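Local coordinates for hypothetical protein PH0730 (Pyrococcus horikoshii, PDB 2P8T), which is of unknown function but may bind ATP and act as an aminoacyl-tRNA ligase, with an N-terminal domain of the helix-turn-helix class, at residues 20-25 and 178-183; 78-83 and 189-194. All coordinates share one frame; numbering follows the deposited sequence.

Contact 1 (20-25 and 178-183); sequences VLAVIF and SAIHVA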
loop_
_atom_site.group_PDB
_atom_site.type_symbol
_atom_site.label_atom_id
_atom_site.label_comp_id
_atom_site.label_asym_id
_atom_site.label_seq_id
_atom_site.Cartn_x
_atom_site.Cartn_y
_atom_site.Cartn_z
ATOM N N VAL A 20 10.309 -0.075 -0.934
ATOM C CA VAL A 20 10.691 -0.380 0.460
ATOM C C VAL A 20 9.412 -0.678 1.229
ATOM O O VAL A 20 9.283 -1.755 1.833
ATOM C CB VAL A 20 11.453 0.777 1.143
ATOM C CG1 VAL A 20 11.775 0.450 2.626
ATOM C CG2 VAL A 20 12.738 1.143 0.360
ATOM N N LEU A 21 8.444 0.238 1.152
ATOM C CA LEU A 21 7.177 0.029 1.881
ATOM C C LEU A 21 6.496 -1.274 1.476
ATOM O O LEU A 21 6.049 -2.032 2.339
ATOM C CB LEU A 21 6.228 1.223 1.734
ATOM C CG LEU A 21 6.687 2.563 2.325
ATOM C CD1 LEU A 21 5.923 3.739 1.741
ATOM C CD2 LEU A 21 6.596 2.531 3.840
ATOM N N ALA A 22 6.452 -1.557 0.166
ATOM C CA ALA A 22 5.873 -2.795 -0.343
ATOM C C ALA A 22 6.516 -4.048 0.239
ATOM O O ALA A 22 5.808 -4.980 0.633
ATOM C CB ALA A 22 5.903 -2.836 -1.879
ATOM N N VAL A 23 7.849 -4.081 0.285
ATOM C CA VAL A 23 8.551 -5.254 0.816
ATOM C C VAL A 23 8.158 -5.500 2.279
ATOM O O VAL A 23 7.888 -6.626 2.673
ATOM C CB VAL A 23 10.105 -5.118 0.666
ATOM C CG1 VAL A 23 10.832 -6.098 1.578
ATOM C CG2 VAL A 23 10.509 -5.291 -0.787
ATOM N N ILE A 24 8.101 -4.434 3.063
ATOM C CA ILE A 24 7.734 -4.523 4.471
ATOM C C ILE A 24 6.289 -4.997 4.641
ATOM O O ILE A 24 6.019 -5.829 5.512
ATOM C CB ILE A 24 7.990 -3.190 5.216
ATOM C CG1 ILE A 24 9.475 -2.783 5.059
ATOM C CG2 ILE A 24 7.607 -3.289 6.702
ATOM C CD1 ILE A 24 9.857 -1.532 5.816
ATOM N N PHE A 25 5.380 -4.477 3.824
ATOM C CA PHE A 25 4.023 -5.053 3.768
ATOM C C PHE A 25 4.037 -6.544 3.405
ATOM O O PHE A 25 3.324 -7.350 4.015
ATOM C CB PHE A 25 3.111 -4.279 2.816
ATOM C CG PHE A 25 2.568 -3.007 3.400
ATOM C CD1 PHE A 25 1.782 -3.035 4.559
ATOM C CD2 PHE A 25 2.832 -1.790 2.802
ATOM C CE1 PHE A 25 1.271 -1.867 5.106
ATOM C CE2 PHE A 25 2.324 -0.614 3.332
ATOM C CZ PHE A 25 1.541 -0.648 4.495
ATOM N N SER A 178 0.986 1.427 -6.935
ATOM C CA SER A 178 0.260 2.686 -7.065
ATOM C C SER A 178 -0.531 3.015 -5.795
ATOM O O SER A 178 -0.587 4.182 -5.383
ATOM C CB SER A 178 -0.656 2.679 -8.295
ATOM O OG SER A 178 -1.598 1.607 -8.268
ATOM N N ALA A 179 -1.132 2.001 -5.173
ATOM C CA ALA A 179 -1.851 2.233 -3.894
ATOM C C ALA A 179 -0.877 2.727 -2.808
ATOM O O ALA A 179 -1.180 3.671 -2.067
ATOM C CB ALA A 179 -2.582 0.954 -3.450
ATOM N N ILE A 180 0.299 2.102 -2.728
ATOM C CA ILE A 180 1.319 2.521 -1.767
ATOM C C ILE A 180 1.794 3.944 -2.079
ATOM O O ILE A 180 2.003 4.743 -1.181
ATOM C CB ILE A 180 2.481 1.496 -1.667
ATOM C CG1 ILE A 180 1.949 0.198 -1.060
ATOM C CG2 ILE A 180 3.640 2.065 -0.790
ATOM C CD1 ILE A 180 2.908 -0.980 -1.099
ATOM N N HIS A 181 1.920 4.278 -3.364
ATOM C CA HIS A 181 2.285 5.654 -3.716
ATOM C C HIS A 181 1.286 6.674 -3.127
ATOM O O HIS A 181 1.681 7.671 -2.555
ATOM C CB HIS A 181 2.375 5.793 -5.235
ATOM C CG HIS A 181 2.755 7.166 -5.685
ATOM N ND1 HIS A 181 3.935 7.768 -5.307
ATOM C CD2 HIS A 181 2.104 8.062 -6.460
ATOM C CE1 HIS A 181 3.999 8.978 -5.837
ATOM N NE2 HIS A 181 2.904 9.176 -6.550
ATOM N N VAL A 182 -0.013 6.405 -3.274
ATOM C CA VAL A 182 -1.062 7.282 -2.719
ATOM C C VAL A 182 -0.991 7.349 -1.190
ATOM O O VAL A 182 -1.058 8.429 -0.581
ATOM C CB VAL A 182 -2.491 6.860 -3.206
ATOM C CG1 VAL A 182 -3.561 7.780 -2.606
ATOM C CG2 VAL A 182 -2.573 6.851 -4.762
ATOM N N ALA A 183 -0.819 6.179 -0.562
ATOM C CA ALA A 183 -0.631 6.086 0.884
ATOM C C ALA A 183 0.534 6.947 1.354
ATOM O O ALA A 183 0.424 7.726 2.343
ATOM C CB ALA A 183 -0.406 4.631 1.263
#
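Ile180 carries this contact, reaching across from helix 172-187 to Leu21, Ala22 and Phe25 on helix 17-26. The two branches at its CB have different partners. The ethyl branch ends in CD1, 3.6 Å from Ala22 CB and equally near to the CA. The same methyl lies 4.0 Å from Phe25 CD2, meeting the ring obliquely. The methyl branch, CG2, packs against Leu21, 3.7 Å from Leu21 CB and 3.8 Å from Leu21 CD1. This split follows from the first torsion of Ile180. CG1 stands anti to the carbonyl carbon (chi1 -67°), and chi2 near 171° extends CD1 toward the small Ala22. With an alanine here both branches are gone, which is likely to open a gap between the helices and leave Leu21, Ala22 and Phe25 without their apolar partner. The helix segments cross at 110°, and their axes come within 10.2 Å of each other. Behind them, Val23 packs on Ile36 and Leu54, while Ala179 and Val182 rest on strand 163-168. A polar tie joins the same two helices: His181 ND1 is hydrogen-bonded to Glu18 OE2. The contact is a buried helix-helix interface, joining the N-terminal helix-turn-helix-family region to the sheet-backed helix of the DUF4443 region.

Contact 2 (78-83 and 189-194); sequences DKLLSM and EEITPE
The chain around the C-terminal part of helix 71-81 meets the linker that leads into the short helix 193-196. Met83 and Glu190 make the closest approach. Met83 CE lies 3.7 Å from the backbone Glu190 O, and Met83 SD is 4.1 Å from Glu190 CB. The thioether crosses the start of the glutamate side chain at a slant. Met83 CG sits between its backbone N and carbonyl carbon (chi1 63°), and a bend at chi3 (79°) brings CE to Glu190 O, while SD faces Glu190 CB and Ile191 CD1. Glu190 touches the thioether with its CB, and the bend at chi2 carries the carboxylate off from Met83. Farther in, Ile191 CD1 is 4.4 Å from Met83 SD and 4.5 Å from Leu80 CD2, a looser apolar meeting. Both backbones have local bonds that shape them. Ser82 OG donates to Lys79 O at 2.7 Å, about one turn back along the chain. Thr192 is the N-cap of helix 193-196, and its OG1 accepts from Glu194 N at 3.2 Å. Met83 also packs on Lys187, and Ile191 on Tyr184, both from helix 172-187. The contact is thus a partly buried seam between a helix end and an interhelical linker, with an N-capped helix start beside it.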
loop_
_atom_site.group_PDB
_atom_site.type_symbol
_atom_site.label_atom_id
_atom_site.label_comp_id
_atom_site.label_asym_id
_atom_site.label_seq_id
_atom_site.Cartn_x
_atom_site.Cartn_y
_atom_site.Cartn_z
ATOM N N ASP A 78 4.834 -2.705 12.500
ATOM C CA ASP A 78 3.770 -2.398 13.463
ATOM C C ASP A 78 3.409 -0.925 13.423
ATOM O O ASP A 78 2.224 -0.555 13.439
ATOM C CB ASP A 78 4.156 -2.834 14.883
ATOM C CG ASP A 78 4.193 -4.337 15.045
ATOM O OD1 ASP A 78 3.711 -5.071 14.154
ATOM O OD2 ASP A 78 4.703 -4.798 16.089
ATOM N N LYS A 79 4.434 -0.085 13.338
ATOM C CA LYS A 79 4.247 1.331 13.132
ATOM C C LYS A 79 3.484 1.639 11.825
ATOM O O LYS A 79 2.633 2.508 11.822
ATOM C CB LYS A 79 5.585 2.057 13.184
ATOM C CG LYS A 79 6.169 2.158 14.609
ATOM C CD LYS A 79 7.637 2.610 14.609
ATOM C CE LYS A 79 8.293 2.357 15.971
ATOM N NZ LYS A 79 7.568 3.098 17.064
ATOM N N LEU A 80 3.781 0.919 10.741
ATOM C CA LEU A 80 3.047 1.118 9.476
ATOM C C LEU A 80 1.580 0.750 9.606
ATOM O O LEU A 80 0.703 1.468 9.107
ATOM C CB LEU A 80 3.666 0.320 8.321
ATOM C CG LEU A 80 4.959 0.884 7.738
ATOM C CD1 LEU A 80 5.496 -0.066 6.659
ATOM C CD2 LEU A 80 4.724 2.283 7.139
ATOM N N LEU A 81 1.322 -0.344 10.317
ATOM C CA LEU A 81 -0.039 -0.817 10.523
ATOM C C LEU A 81 -0.828 0.032 11.506
ATOM O O LEU A 81 -2.050 -0.112 11.604
ATOM C CB LEU A 81 -0.040 -2.269 10.955
ATOM C CG LEU A 81 0.177 -3.289 9.855
ATOM C CD1 LEU A 81 0.248 -4.643 10.514
ATOM C CD2 LEU A 81 -0.932 -3.249 8.805
ATOM N N SER A 82 -0.148 0.916 12.232
ATOM C CA SER A 82 -0.843 1.937 13.029
ATOM C C SER A 82 -1.433 3.061 12.167
ATOM O O SER A 82 -2.345 3.757 12.611
ATOM C CB SER A 82 0.059 2.533 14.128
ATOM O OG SER A 82 0.964 3.519 13.629
ATOM N N MET A 83 -0.914 3.249 10.955
ATOM C CA MET A 83 -1.375 4.342 10.097
ATOM C C MET A 83 -2.084 3.872 8.820
ATOM O O MET A 83 -2.719 4.672 8.123
ATOM C CB MET A 83 -0.245 5.364 9.808
ATOM C CG MET A 83 1.010 4.902 9.030
ATOM S SD MET A 83 2.432 6.104 9.051
ATOM C CE MET A 83 3.074 5.748 10.676
ATOM N N GLU A 189 4.755 12.816 5.953
ATOM C CA GLU A 189 5.383 13.422 7.126
ATOM C C GLU A 189 5.447 12.463 8.318
ATOM O O GLU A 189 6.148 12.725 9.294
ATOM C CB GLU A 189 4.663 14.728 7.502
ATOM C CG GLU A 189 4.698 15.802 6.373
ATOM C CD GLU A 189 3.883 17.054 6.695
ATOM O OE1 GLU A 189 4.394 17.920 7.439
ATOM O OE2 GLU A 189 2.748 17.184 6.186
ATOM N N GLU A 190 4.713 11.355 8.247
ATOM C CA GLU A 190 4.635 10.439 9.375
ATOM C C GLU A 190 5.449 9.165 9.186
ATOM O O GLU A 190 5.603 8.391 10.130
ATOM C CB GLU A 190 3.174 10.088 9.695
ATOM C CG GLU A 190 2.212 11.300 9.781
ATOM C CD GLU A 190 2.641 12.350 10.774
ATOM O OE1 GLU A 190 3.015 11.974 11.911
ATOM O OE2 GLU A 190 2.593 13.557 10.416
ATOM N N ILE A 191 5.938 8.938 7.967
ATOM C CA ILE A 191 6.758 7.770 7.645
ATOM C C ILE A 191 8.067 7.862 8.435
ATOM O O ILE A 191 8.723 8.902 8.403
ATOM C CB ILE A 191 7.097 7.698 6.124
ATOM C CG1 ILE A 191 5.827 7.637 5.241
ATOM C CG2 ILE A 191 8.021 6.520 5.823
ATOM C CD1 ILE A 191 4.954 6.395 5.442
ATOM N N THR A 192 8.419 6.788 9.144
ATOM C CA THR A 192 9.608 6.757 10.029
ATOM C C THR A 192 10.906 6.999 9.251
ATOM O O THR A 192 11.038 6.532 8.111
ATOM C CB THR A 192 9.711 5.418 10.844
ATOM O OG1 THR A 192 10.951 5.372 11.575
ATOM C CG2 THR A 192 9.680 4.225 9.933
ATOM N N PRO A 193 11.868 7.727 9.858
ATOM C CA PRO A 193 13.181 7.878 9.211
ATOM C C PRO A 193 13.883 6.549 8.918
ATOM O O PRO A 193 14.671 6.470 7.975
ATOM C CB PRO A 193 13.990 8.685 10.224
ATOM C CG PRO A 193 12.955 9.396 11.069
ATOM C CD PRO A 193 11.801 8.445 11.144
ATOM N N GLU A 194 13.598 5.519 9.719
ATOM C CA GLU A 194 14.202 4.210 9.533
ATOM C C GLU A 194 13.865 3.629 8.166
ATOM O O GLU A 194 14.656 2.893 7.599
ATOM C CB GLU A 194 13.778 3.242 10.645
ATOM C CG GLU A 194 14.058 3.768 12.049
ATOM C CD GLU A 194 14.190 2.670 13.099
ATOM O OE1 GLU A 194 13.514 1.627 12.988
ATOM O OE2 GLU A 194 14.985 2.858 14.051
#

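Overall arrangement
Contact 1 lies in the core, its centre about 4 Å from that of the chain, whereas the centre of contact 2 is about 12 Å from it and that contact is only partly buried. Helix 172-187 serves both: it supplies Ile180 to contact 1 and flanks contact 2 through Tyr184 and Lys187. Leu80 of contact 2 packs on helix 17-26, its CD2 3.8 Å from Leu21 CD2 and its CD1 3.9 Å from Ile24 CG2. The segments alternate along the chain. Contact 1 is purely aliphatic and aromatic packing between two helices. Contact 2 combines apolar packing of Ile191 with a thioether set against a backbone carbonyl and the aliphatic root of one exposed glutamate, Glu190.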